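Local coordinates for protein possible metal-dependent hydrolase (Veillonella parvula, PDB 3RPC) that probably acts as a metal-dependent hydrolase of the metallo-beta-lactamase superfamily, holding two zinc ions in its active site, at residues V186-A194 against I204-M213; Q6-T14 against I223-N231. All blocks are in the same frame, centred on the assembly; numbering follows the deposited sequence.

How the interactions relate
The two contacts lie side by side on strands 186-190 and 221-225 of one sheet, their centres about 12 Å apart. Interaction 1 joins strand 186-190 to the start of helix 207-216; interaction 2 sets strand 6-11, from the other mixed sheet, against strand 221-225, which follows that helix. The two strands of the shared sheet are parallel neighbours, probably hydrogen-bonded between I223 N and I187 O, 2.8 Å apart. In the chain, residues 6-14 come first, then 186-194, 204-213 and 223-231. Together the contacts run from helix through sheet to the second sheet, and both end near the zinc ions, consistent with the alpha-beta/beta-alpha sandwich of metallo-beta-lactamases, whose metals lie at one edge, at the strand ends.

Interaction 1 of 2, residues V186-A194 against I204-M213; sequences VIIMNTGYA and IMGTKDIGRM
M189 lies between two other selenomethionines, M205 just before helix 207-213 and M213 within it. M189 and M205 cross at about a right angle, the M189 CE methyl resting 3.6 Å from M205 SE, while M189 and M213 reach toward each other tip to tip. The M189 chain is extended as far as SE and then bends (chi3 61°), which turns CE onto the first turn of the helix, beside CB of D209. M213 bends twice and lays its selenium across the end of I187, with I187 CD1 3.7 Å from M213 SE. Nearer the helix start, I210 crosses T191 almost perpendicularly, I210 CG1 lying 3.7 Å from T191 CG2. At the strand end and just beyond it, the backbones meet: Y193 N donates to M205 O at 2.8 Å, nearly in line with the carbonyl, and a weak bond runs from M205 N to N190 O. I204 directs CG1 and CD1 at the 192-194 backbone, CG1 approaching A194 N to 3.5 Å. G206 is the N-cap residue; its N-H is taken by D209 OD2, whose other oxygen, OD1, pairs with R212 NH1. Beyond the pair, L179 of helix 173-182 touches both I187 and M213. The strand and helix axes run at 162°, nearly antiparallel, as in the first half of the beta-alpha-beta unit of strand 186-190, helix 207-216 and strand 221-225.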
ATOM      1  N   VAL A 186     -17.812   9.619  -7.521  1.00 16.90           N
ATOM      2  CA  VAL A 186     -18.213  10.010  -6.168  1.00 15.12           C
ATOM      3  C   VAL A 186     -17.076   9.639  -5.234  1.00 15.51           C
ATOM      4  O   VAL A 186     -16.567   8.518  -5.304  1.00 16.53           O
ATOM      5  CB  VAL A 186     -19.496   9.275  -5.725  1.00 17.14           C
ATOM      6  CG1 VAL A 186     -19.879   9.651  -4.281  1.00 16.88           C
ATOM      7  CG2 VAL A 186     -20.635   9.584  -6.682  1.00 19.28           C
ATOM      8  N   ILE A 187     -16.660  10.570  -4.382  1.00 14.76           N
ATOM      9  CA  ILE A 187     -15.509  10.338  -3.517  1.00 14.38           C
ATOM     10  C   ILE A 187     -15.871  10.664  -2.077  1.00 15.88           C
ATOM     11  O   ILE A 187     -16.139  11.820  -1.749  1.00 18.29           O
ATOM     12  CB  ILE A 187     -14.305  11.191  -3.981  1.00 15.25           C
ATOM     13  CG1 ILE A 187     -13.998  10.880  -5.454  1.00 15.25           C
ATOM     14  CG2 ILE A 187     -13.085  10.956  -3.082  1.00 16.01           C
ATOM     15  CD1 ILE A 187     -12.926  11.795  -6.068  1.00 17.03           C
ATOM     16  N   ILE A 188     -15.902   9.639  -1.229  1.00 13.38           N
ATOM     17  CA  ILE A 188     -16.291   9.797   0.166  1.00 15.28           C
ATOM     18  C   ILE A 188     -15.008   9.836   0.995  1.00 14.72           C
ATOM     19  O   ILE A 188     -14.257   8.857   1.022  1.00 15.50           O
ATOM     20  CB  ILE A 188     -17.196   8.630   0.622  1.00 14.99           C
ATOM     21  CG1 ILE A 188     -18.448   8.559  -0.254  1.00 15.71           C
ATOM     22  CG2 ILE A 188     -17.587   8.792   2.079  1.00 16.24           C
ATOM     23  CD1 ILE A 188     -19.228   7.260  -0.090  1.00 18.27           C
HETATM   24  N   MSE A 189     -14.761  10.974   1.648  1.00 15.17           N
HETATM   25  CA  MSE A 189     -13.493  11.252   2.323  1.00 13.67           C
HETATM   26  C   MSE A 189     -13.671  11.454   3.818  1.00 14.54           C
HETATM   27  O   MSE A 189     -14.631  12.100   4.248  1.00 15.90           O
HETATM   28  CB  MSE A 189     -12.889  12.548   1.775  1.00 17.29           C
HETATM   29  CG  MSE A 189     -12.783  12.638   0.268  1.00 19.01           C
HETATM   30 SE   MSE A 189     -12.132  14.416  -0.225  0.66 18.42          SE
HETATM   31  CE  MSE A 189     -10.395  14.397   0.677  1.00 18.63           C
ATOM     32  N   ASN A 190     -12.747  10.910   4.600  1.00 13.00           N
ATOM     33  CA  ASN A 190     -12.731  11.097   6.046  1.00 12.33           C
ATOM     34  C   ASN A 190     -11.881  12.319   6.379  1.00 15.22           C
ATOM     35  O   ASN A 190     -10.650  12.252   6.352  1.00 15.60           O
ATOM     36  CB  ASN A 190     -12.181   9.841   6.721  1.00 13.26           C
ATOM     37  CG  ASN A 190     -13.138   8.664   6.597  1.00 16.34           C
ATOM     38  OD1 ASN A 190     -14.333   8.858   6.337  1.00 16.80           O
ATOM     39  ND2 ASN A 190     -12.633   7.446   6.788  1.00 16.13           N
ATOM     40  N   THR A 191     -12.544  13.432   6.677  1.00 13.53           N
ATOM     41  CA  THR A 191     -11.861  14.727   6.708  1.00 11.90           C
ATOM     42  C   THR A 191     -11.848  15.390   8.080  1.00 14.55           C
ATOM     43  O   THR A 191     -11.618  16.600   8.184  1.00 14.05           O
ATOM     44  CB  THR A 191     -12.476  15.708   5.685  1.00 14.41           C
ATOM     45  OG1 THR A 191     -13.844  15.989   6.032  1.00 14.63           O
ATOM     46  CG2 THR A 191     -12.431  15.122   4.291  1.00 15.98           C
ATOM     47  N   GLY A 192     -12.058  14.599   9.125  1.00 13.59           N
ATOM     48  CA  GLY A 192     -12.070  15.119  10.477  1.00 15.48           C
ATOM     49  C   GLY A 192     -10.710  15.467  11.065  1.00 13.28           C
ATOM     50  O   GLY A 192     -10.636  15.998  12.172  1.00 13.12           O
ATOM     51  N   TYR A 193      -9.628  15.167  10.346  1.00 13.61           N
ATOM     52  CA  TYR A 193      -8.293  15.579  10.778  1.00 12.78           C
ATOM     53  C   TYR A 193      -8.024  15.168  12.231  1.00 12.47           C
ATOM     54  O   TYR A 193      -7.689  15.992  13.097  1.00 14.59           O
ATOM     55  CB  TYR A 193      -8.133  17.084  10.582  1.00 12.69           C
ATOM     56  CG  TYR A 193      -6.713  17.586  10.430  1.00 14.84           C
ATOM     57  CD1 TYR A 193      -5.958  17.263   9.310  1.00 15.94           C
ATOM     58  CD2 TYR A 193      -6.151  18.429  11.385  1.00 15.99           C
ATOM     59  CE1 TYR A 193      -4.659  17.755   9.158  1.00 16.07           C
ATOM     60  CE2 TYR A 193      -4.869  18.927  11.243  1.00 17.72           C
ATOM     61  CZ  TYR A 193      -4.134  18.583  10.133  1.00 16.03           C
ATOM     62  OH  TYR A 193      -2.851  19.085  10.001  1.00 19.95           O
ATOM     63  N   ALA A 194      -8.182  13.873  12.489  1.00 15.33           N
ATOM     64  CA  ALA A 194      -7.910  13.305  13.800  1.00 14.16           C
ATOM     65  C   ALA A 194      -6.440  13.507  14.161  1.00 13.08           C
ATOM     66  O   ALA A 194      -5.553  13.230  13.344  1.00 14.50           O
ATOM     67  CB  ALA A 194      -8.265  11.826  13.803  1.00 16.61           C
ATOM     68  N   ILE A 204      -5.618  11.023   9.495  1.00 14.97           N
ATOM     69  CA  ILE A 204      -6.533  10.956   8.362  1.00 14.30           C
ATOM     70  C   ILE A 204      -6.432  12.263   7.584  1.00 15.58           C
ATOM     71  O   ILE A 204      -5.437  12.977   7.700  1.00 17.59           O
ATOM     72  CB  ILE A 204      -8.005  10.644   8.769  1.00 14.80           C
ATOM     73  CG1 ILE A 204      -8.553  11.670   9.766  1.00 15.53           C
ATOM     74  CG2 ILE A 204      -8.099   9.241   9.385  1.00 15.70           C
ATOM     75  CD1 ILE A 204     -10.061  11.497  10.087  1.00 15.23           C
HETATM   76  N   MSE A 205      -7.436  12.558   6.774  1.00 13.71           N
HETATM   77  CA  MSE A 205      -7.428  13.773   5.957  1.00 13.18           C
HETATM   78  C   MSE A 205      -8.119  14.968   6.625  1.00 12.34           C
HETATM   79  O   MSE A 205      -8.752  14.834   7.676  1.00 14.25           O
HETATM   80  CB  MSE A 205      -8.067  13.480   4.599  1.00 12.93           C
HETATM   81  CG  MSE A 205      -7.170  12.645   3.700  1.00 15.70           C
HETATM   82 SE   MSE A 205      -8.118  11.976   2.154  0.62 15.60          SE
HETATM   83  CE  MSE A 205      -6.619  11.114   1.278  1.00 15.62           C
ATOM     84  N   GLY A 206      -7.952  16.142   6.018  1.00 14.13           N
ATOM     85  CA  GLY A 206      -8.612  17.361   6.450  1.00 14.44           C
ATOM     86  C   GLY A 206      -8.886  18.275   5.268  1.00 15.05           C
ATOM     87  O   GLY A 206      -8.985  17.823   4.124  1.00 14.20           O
ATOM     88  N   THR A 207      -8.997  19.574   5.534  1.00 14.44           N
ATOM     89  CA  THR A 207      -9.363  20.520   4.488  1.00 14.61           C
ATOM     90  C   THR A 207      -8.343  20.591   3.343  1.00 13.26           C
ATOM     91  O   THR A 207      -8.735  20.739   2.184  1.00 14.97           O
ATOM     92  CB  THR A 207      -9.612  21.929   5.048  1.00 16.17           C
ATOM     93  OG1 THR A 207      -8.507  22.312   5.877  1.00 16.09           O
ATOM     94  CG2 THR A 207     -10.906  21.955   5.866  1.00 17.81           C
ATOM     95  N   LYS A 208      -7.051  20.465   3.655  1.00 12.25           N
ATOM     96  CA  LYS A 208      -6.048  20.498   2.587  1.00 14.07           C
ATOM     97  C   LYS A 208      -6.350  19.443   1.527  1.00 15.07           C
ATOM     98  O   LYS A 208      -6.236  19.688   0.319  1.00 16.89           O
ATOM     99  CB  LYS A 208      -4.649  20.282   3.151  1.00 19.23           C
ATOM    100  CG  LYS A 208      -3.538  20.532   2.157  1.00 29.26           C
ATOM    101  CD  LYS A 208      -2.173  20.482   2.842  1.00 39.35           C
ATOM    102  CE  LYS A 208      -2.147  21.320   4.119  1.00 43.56           C
ATOM    103  NZ  LYS A 208      -2.177  22.788   3.866  1.00 44.83           N
ATOM    104  N   ASP A 209      -6.737  18.256   1.990  1.00 13.51           N
ATOM    105  CA  ASP A 209      -7.066  17.150   1.100  1.00 13.59           C
ATOM    106  C   ASP A 209      -8.329  17.398   0.290  1.00 14.49           C
ATOM    107  O   ASP A 209      -8.422  16.990  -0.865  1.00 15.50           O
ATOM    108  CB  ASP A 209      -7.180  15.864   1.917  1.00 14.42           C
ATOM    109  CG  ASP A 209      -5.963  15.657   2.790  1.00 13.56           C
ATOM    110  OD1 ASP A 209      -4.955  15.144   2.264  1.00 16.18           O
ATOM    111  OD2 ASP A 209      -5.976  16.072   3.970  1.00 14.36           O
ATOM    112  N   ILE A 210      -9.309  18.063   0.894  1.00 14.79           N
ATOM    113  CA  ILE A 210     -10.512  18.392   0.156  1.00 14.56           C
ATOM    114  C   ILE A 210     -10.174  19.310  -1.012  1.00 13.94           C
ATOM    115  O   ILE A 210     -10.633  19.104  -2.129  1.00 17.05           O
ATOM    116  CB  ILE A 210     -11.554  19.060   1.061  1.00 15.38           C
ATOM    117  CG1 ILE A 210     -11.974  18.106   2.175  1.00 15.33           C
ATOM    118  CG2 ILE A 210     -12.764  19.529   0.242  1.00 18.04           C
ATOM    119  CD1 ILE A 210     -13.012  18.706   3.120  1.00 14.37           C
ATOM    120  N   GLY A 211      -9.361  20.331  -0.757  1.00 13.78           N
ATOM    121  CA  GLY A 211      -8.993  21.238  -1.827  1.00 17.16           C
ATOM    122  C   GLY A 211      -8.252  20.488  -2.922  1.00 15.88           C
ATOM    123  O   GLY A 211      -8.486  20.712  -4.116  1.00 17.08           O
ATOM    124  N   ARG A 212      -7.366  19.581  -2.516  1.00 14.42           N
ATOM    125  CA  ARG A 212      -6.549  18.854  -3.485  1.00 15.41           C
ATOM    126  C   ARG A 212      -7.422  17.910  -4.294  1.00 15.91           C
ATOM    127  O   ARG A 212      -7.199  17.719  -5.493  1.00 17.81           O
ATOM    128  CB  ARG A 212      -5.427  18.082  -2.781  1.00 17.39           C
ATOM    129  CG  ARG A 212      -4.376  17.509  -3.727  1.00 15.74           C
ATOM    130  CD  ARG A 212      -3.290  16.748  -2.974  1.00 17.25           C
ATOM    131  NE  ARG A 212      -2.664  17.576  -1.940  1.00 19.56           N
ATOM    132  CZ  ARG A 212      -2.780  17.341  -0.635  1.00 29.11           C
ATOM    133  NH1 ARG A 212      -3.466  16.283  -0.202  1.00 27.76           N
ATOM    134  NH2 ARG A 212      -2.197  18.147   0.242  1.00 34.86           N
HETATM  135  N   MSE A 213      -8.423  17.323  -3.646  1.00 15.33           N
HETATM  136  CA  MSE A 213      -9.300  16.393  -4.350  1.00 15.43           C
HETATM  137  C   MSE A 213     -10.098  17.095  -5.445  1.00 17.03           C
HETATM  138  O   MSE A 213     -10.360  16.522  -6.510  1.00 16.78           O
HETATM  139  CB  MSE A 213     -10.266  15.693  -3.381  1.00 15.76           C
HETATM  140  CG  MSE A 213     -11.033  14.518  -3.987  1.00 16.14           C
HETATM  141 SE   MSE A 213      -9.809  13.061  -4.438  0.69 20.70          SE
HETATM  142  CE  MSE A 213      -9.434  12.394  -2.685  1.00 21.78           C
TER

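Interaction 2 of 2, residues Q6-T14 against I223-N231; sequences QYTHIRNAT and IAVHMDTVN. With ZN (zinc ion), chain F.
N12 lies alongside H226, both side chains pointing the same way, with amide and imidazole planes 62° apart. From its CB, which rests 3.7 Å from T229 CB, CG stands opposite the backbone N (chi1 -160°) and brings the amide beside the histidine. OD1 sits over one face of the H226 ring, offset toward its rim and 3.2 Å from ND1, too poorly angled for a hydrogen bond; water 2 donates to this oxygen and accepts from V230 N. ND2 lies 3.8 Å from H226 NE2, with V230 CG1 slightly farther; it is hydrogen-bonded outside the two segments. Farther back along strand 6-11, the H9 ring receives V225 CG1 over one face in a CH-pi contact, 3.7 Å from its centroid. H9 ND1 and Y7 OH share a hydrogen bond of 2.8 Å that helps fix the ring's rotation. Water 1 accepts from N12 N and lies within hydrogen-bonding distance of M227 O, linking the segments. The aliphatic part of R11 crosses T229, CG being 3.5 Å from OG1, while its guanidinium hydrogen-bonds to the carbonyls of V52 (NH1) and of F29 and A31 (NH2). H226 NE2 binds zinc at 2.3 Å, together with D76, H77, D168 and waters 3 and 4. N12, packed on this zinc-binding ring and held through water 2 to V230 N, is thus a second-shell residue that may limit how the ring turns.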
ATOM      1  N   GLN A   6     -27.537   5.937  -3.978  1.00 19.26           N
ATOM      2  CA  GLN A   6     -27.487   7.012  -3.005  1.00 19.73           C
ATOM      3  C   GLN A   6     -26.567   6.667  -1.844  1.00 16.79           C
ATOM      4  O   GLN A   6     -26.250   5.492  -1.604  1.00 18.39           O
ATOM      5  CB  GLN A   6     -28.892   7.287  -2.459  1.00 20.70           C
ATOM      6  CG  GLN A   6     -29.494   6.091  -1.731  1.00 21.29           C
ATOM      7  CD  GLN A   6     -30.800   6.418  -1.047  1.00 23.99           C
ATOM      8  OE1 GLN A   6     -31.674   7.060  -1.630  1.00 24.58           O
ATOM      9  NE2 GLN A   6     -30.928   6.003   0.206  1.00 24.42           N
ATOM     10  N   TYR A   7     -26.153   7.707  -1.126  1.00 17.12           N
ATOM     11  CA  TYR A   7     -25.392   7.544   0.101  1.00 16.43           C
ATOM     12  C   TYR A   7     -26.141   8.233   1.233  1.00 16.38           C
ATOM     13  O   TYR A   7     -26.397   9.437   1.178  1.00 18.70           O
ATOM     14  CB  TYR A   7     -23.967   8.117  -0.043  1.00 18.54           C
ATOM     15  CG  TYR A   7     -23.192   8.079   1.258  1.00 16.62           C
ATOM     16  CD1 TYR A   7     -22.648   6.891   1.727  1.00 17.98           C
ATOM     17  CD2 TYR A   7     -23.031   9.222   2.032  1.00 17.99           C
ATOM     18  CE1 TYR A   7     -21.962   6.839   2.929  1.00 17.81           C
ATOM     19  CE2 TYR A   7     -22.339   9.180   3.234  1.00 17.33           C
ATOM     20  CZ  TYR A   7     -21.811   7.986   3.677  1.00 16.59           C
ATOM     21  OH  TYR A   7     -21.142   7.939   4.878  1.00 18.95           O
ATOM     22  N   THR A   8     -26.511   7.466   2.247  1.00 16.96           N
ATOM     23  CA  THR A   8     -27.106   8.033   3.441  1.00 18.03           C
ATOM     24  C   THR A   8     -26.052   8.082   4.527  1.00 18.02           C
ATOM     25  O   THR A   8     -25.562   7.043   4.981  1.00 17.18           O
ATOM     26  CB  THR A   8     -28.293   7.194   3.938  1.00 18.83           C
ATOM     27  OG1 THR A   8     -29.334   7.207   2.950  1.00 21.37           O
ATOM     28  CG2 THR A   8     -28.824   7.769   5.238  1.00 20.66           C
ATOM     29  N   HIS A   9     -25.678   9.285   4.942  1.00 15.72           N
ATOM     30  CA  HIS A   9     -24.711   9.380   6.010  1.00 15.13           C
ATOM     31  C   HIS A   9     -25.356   9.046   7.345  1.00 18.02           C
ATOM     32  O   HIS A   9     -26.485   9.454   7.595  1.00 19.60           O
ATOM     33  CB  HIS A   9     -24.061  10.754   6.094  1.00 15.77           C
ATOM     34  CG  HIS A   9     -22.877  10.741   6.992  1.00 15.12           C
ATOM     35  ND1 HIS A   9     -21.862   9.824   6.831  1.00 18.20           N
ATOM     36  CD2 HIS A   9     -22.575  11.455   8.103  1.00 18.40           C
ATOM     37  CE1 HIS A   9     -20.968   9.994   7.785  1.00 19.59           C
ATOM     38  NE2 HIS A   9     -21.376  10.975   8.569  1.00 17.74           N
ATOM     39  N   ILE A  10     -24.657   8.293   8.194  1.00 16.12           N
ATOM     40  CA  ILE A  10     -25.202   7.947   9.514  1.00 16.40           C
ATOM     41  C   ILE A  10     -24.498   8.746  10.617  1.00 16.19           C
ATOM     42  O   ILE A  10     -25.099   9.627  11.229  1.00 16.21           O
ATOM     43  CB  ILE A  10     -25.167   6.426   9.790  1.00 18.30           C
ATOM     44  CG1 ILE A  10     -25.957   5.670   8.715  1.00 20.34           C
ATOM     45  CG2 ILE A  10     -25.736   6.113  11.180  1.00 17.90           C
ATOM     46  CD1 ILE A  10     -27.419   6.059   8.623  1.00 21.79           C
ATOM     47  N   ARG A  11     -23.216   8.472  10.844  1.00 14.50           N
ATOM     48  CA  ARG A  11     -22.494   9.158  11.917  1.00 14.73           C
ATOM     49  C   ARG A  11     -21.021   8.788  11.826  1.00 13.95           C
ATOM     50  O   ARG A  11     -20.703   7.628  11.684  1.00 14.98           O
ATOM     51  CB  ARG A  11     -23.054   8.761  13.292  1.00 17.13           C
ATOM     52  CG  ARG A  11     -22.460   9.597  14.444  1.00 15.24           C
ATOM     53  CD  ARG A  11     -22.950   9.112  15.818  1.00 15.79           C
ATOM     54  NE  ARG A  11     -22.562   7.728  16.063  1.00 16.73           N
ATOM     55  CZ  ARG A  11     -22.941   7.016  17.122  1.00 18.36           C
ATOM     56  NH1 ARG A  11     -23.712   7.560  18.057  1.00 16.90           N
ATOM     57  NH2 ARG A  11     -22.545   5.752  17.250  1.00 17.88           N
ATOM     58  N   ASN A  12     -20.147   9.789  11.931  1.00 14.30           N
ATOM     59  CA  ASN A  12     -18.695   9.598  11.761  1.00 15.60           C
ATOM     60  C   ASN A  12     -18.374   9.044  10.365  1.00 14.05           C
ATOM     61  O   ASN A  12     -18.625   9.724   9.372  1.00 16.54           O
ATOM     62  CB  ASN A  12     -18.100   8.721  12.870  1.00 15.37           C
ATOM     63  CG  ASN A  12     -16.589   8.897  13.008  1.00 15.93           C
ATOM     64  OD1 ASN A  12     -16.077  10.026  12.973  1.00 17.20           O
ATOM     65  ND2 ASN A  12     -15.873   7.797  13.177  1.00 16.91           N
ATOM     66  N   ALA A  13     -17.859   7.819  10.286  1.00 15.78           N
ATOM     67  CA  ALA A  13     -17.606   7.182   8.990  1.00 14.48           C
ATOM     68  C   ALA A  13     -18.675   6.146   8.640  1.00 15.21           C
ATOM     69  O   ALA A  13     -18.571   5.455   7.631  1.00 16.16           O
ATOM     70  CB  ALA A  13     -16.218   6.524   8.966  1.00 14.42           C
ATOM     71  N   THR A  14     -19.708   6.045   9.471  1.00 14.81           N
ATOM     72  CA  THR A  14     -20.763   5.066   9.242  1.00 16.14           C
ATOM     73  C   THR A  14     -21.769   5.637   8.258  1.00 15.52           C
ATOM     74  O   THR A  14     -22.253   6.748   8.434  1.00 16.01           O
ATOM     75  CB  THR A  14     -21.491   4.708  10.553  1.00 15.02           C
ATOM     76  OG1 THR A  14     -20.544   4.255  11.524  1.00 15.56           O
ATOM     77  CG2 THR A  14     -22.552   3.619  10.326  1.00 15.04           C
ATOM     78  N   ILE A 223     -17.839  13.894  -0.972  1.00 15.37           N
ATOM     79  CA  ILE A 223     -18.668  13.829   0.226  1.00 15.25           C
ATOM     80  C   ILE A 223     -17.733  13.722   1.417  1.00 14.83           C
ATOM     81  O   ILE A 223     -16.999  12.740   1.536  1.00 15.92           O
ATOM     82  CB  ILE A 223     -19.618  12.600   0.186  1.00 14.45           C
ATOM     83  CG1 ILE A 223     -20.536  12.690  -1.038  1.00 17.95           C
ATOM     84  CG2 ILE A 223     -20.448  12.523   1.466  1.00 16.96           C
ATOM     85  CD1 ILE A 223     -21.439  11.461  -1.260  1.00 17.46           C
ATOM     86  N   ALA A 224     -17.740  14.738   2.283  1.00 13.81           N
ATOM     87  CA  ALA A 224     -16.850  14.780   3.439  1.00 13.83           C
ATOM     88  C   ALA A 224     -17.542  14.294   4.707  1.00 16.03           C
ATOM     89  O   ALA A 224     -18.609  14.802   5.079  1.00 16.55           O
ATOM     90  CB  ALA A 224     -16.303  16.198   3.639  1.00 14.49           C
ATOM     91  N   VAL A 225     -16.927  13.317   5.364  1.00 14.59           N
ATOM     92  CA  VAL A 225     -17.494  12.699   6.561  1.00 14.59           C
ATOM     93  C   VAL A 225     -16.427  12.496   7.646  1.00 14.88           C
ATOM     94  O   VAL A 225     -15.360  13.112   7.581  1.00 14.74           O
ATOM     95  CB  VAL A 225     -18.203  11.361   6.224  1.00 11.71           C
ATOM     96  CG1 VAL A 225     -19.347  11.606   5.236  1.00 16.30           C
ATOM     97  CG2 VAL A 225     -17.215  10.341   5.661  1.00 15.34           C
ATOM     98  N   HIS A 226     -16.712  11.647   8.634  1.00 15.53           N
ATOM     99  CA  HIS A 226     -15.788  11.359   9.741  1.00 13.36           C
ATOM    100  C   HIS A 226     -15.599  12.579  10.649  1.00 13.17           C
ATOM    101  O   HIS A 226     -14.503  12.855  11.132  1.00 15.41           O
ATOM    102  CB  HIS A 226     -14.437  10.827   9.211  1.00 14.07           C
ATOM    103  CG  HIS A 226     -13.682   9.979  10.194  1.00 14.03           C
ATOM    104  ND1 HIS A 226     -13.269  10.449  11.421  1.00 15.54           N
ATOM    105  CD2 HIS A 226     -13.245   8.695  10.121  1.00 14.99           C
ATOM    106  CE1 HIS A 226     -12.625   9.493  12.068  1.00 18.37           C
ATOM    107  NE2 HIS A 226     -12.595   8.418  11.300  1.00 16.39           N
HETATM  108  N   MSE A 227     -16.694  13.291  10.912  1.00 13.44           N
HETATM  109  CA  MSE A 227     -16.624  14.502  11.720  1.00 14.70           C
HETATM  110  C   MSE A 227     -17.656  14.557  12.843  1.00 15.18           C
HETATM  111  O   MSE A 227     -18.653  13.826  12.830  1.00 16.88           O
HETATM  112  CB  MSE A 227     -16.781  15.732  10.826  1.00 15.37           C
HETATM  113  CG  MSE A 227     -15.575  15.928   9.914  1.00 14.20           C
HETATM  114 SE   MSE A 227     -15.744  17.372   8.618  0.72 15.99          SE
HETATM  115  CE  MSE A 227     -16.890  16.467   7.336  1.00 19.18           C
ATOM    116  N   ASP A 228     -17.376  15.436  13.802  1.00 14.16           N
ATOM    117  CA  ASP A 228     -18.318  15.804  14.856  1.00 14.55           C
ATOM    118  C   ASP A 228     -18.812  14.593  15.655  1.00 16.53           C
ATOM    119  O   ASP A 228     -19.950  14.594  16.140  1.00 18.62           O
ATOM    120  CB  ASP A 228     -19.522  16.554  14.267  1.00 16.46           C
ATOM    121  CG  ASP A 228     -19.140  17.833  13.517  1.00 19.04           C
ATOM    122  OD1 ASP A 228     -17.972  18.242  13.546  1.00 20.55           O
ATOM    123  OD2 ASP A 228     -20.041  18.431  12.888  1.00 25.30           O
ATOM    124  N   THR A 229     -17.973  13.574  15.811  1.00 16.12           N
ATOM    125  CA  THR A 229     -18.383  12.355  16.513  1.00 14.51           C
ATOM    126  C   THR A 229     -17.344  11.869  17.525  1.00 16.70           C
ATOM    127  O   THR A 229     -17.651  11.736  18.718  1.00 18.19           O
ATOM    128  CB  THR A 229     -18.694  11.214  15.526  1.00 15.43           C
ATOM    129  OG1 THR A 229     -19.609  11.679  14.527  1.00 17.03           O
ATOM    130  CG2 THR A 229     -19.316  10.020  16.268  1.00 15.62           C
ATOM    131  N   VAL A 230     -16.132  11.574  17.059  1.00 16.04           N
ATOM    132  CA  VAL A 230     -15.085  11.128  17.973  1.00 16.48           C
ATOM    133  C   VAL A 230     -14.369  12.340  18.562  1.00 14.86           C
ATOM    134  O   VAL A 230     -14.536  13.465  18.081  1.00 17.77           O
ATOM    135  CB  VAL A 230     -14.084  10.128  17.328  1.00 17.30           C
ATOM    136  CG1 VAL A 230     -14.804   8.836  16.915  1.00 21.17           C
ATOM    137  CG2 VAL A 230     -13.344  10.736  16.139  1.00 16.35           C
ATOM    138  N   ASN A 231     -13.600  12.120  19.621  1.00 16.64           N
ATOM    139  CA  ASN A 231     -13.038  13.242  20.364  1.00 16.04           C
ATOM    140  C   ASN A 231     -11.907  13.955  19.649  1.00 17.66           C
ATOM    141  O   ASN A 231     -11.743  15.168  19.820  1.00 17.66           O
ATOM    142  CB  ASN A 231     -12.536  12.797  21.733  1.00 18.80           C
ATOM    143  CG  ASN A 231     -11.402  11.807  21.628  1.00 21.57           C
ATOM    144  OD1 ASN A 231     -11.628  10.629  21.373  1.00 19.96           O
ATOM    145  ND2 ASN A 231     -10.166  12.279  21.800  1.00 18.34           N
TER
HETATM  146 ZN    ZN F 302     -11.412   6.606  11.965  0.71 16.48          ZN
HETATM  147  O   HOH W   1     -20.819  12.472  11.536  1.00 16.38           O
HETATM  148  O   HOH W   2     -15.633  12.612  14.349  1.00 16.50           O
HETATM  149  O   HOH W   3     -10.190   5.245  13.366  1.00 22.04           O
HETATM  150  O   HOH W   4      -9.697   8.291  12.852  1.00 16.97           O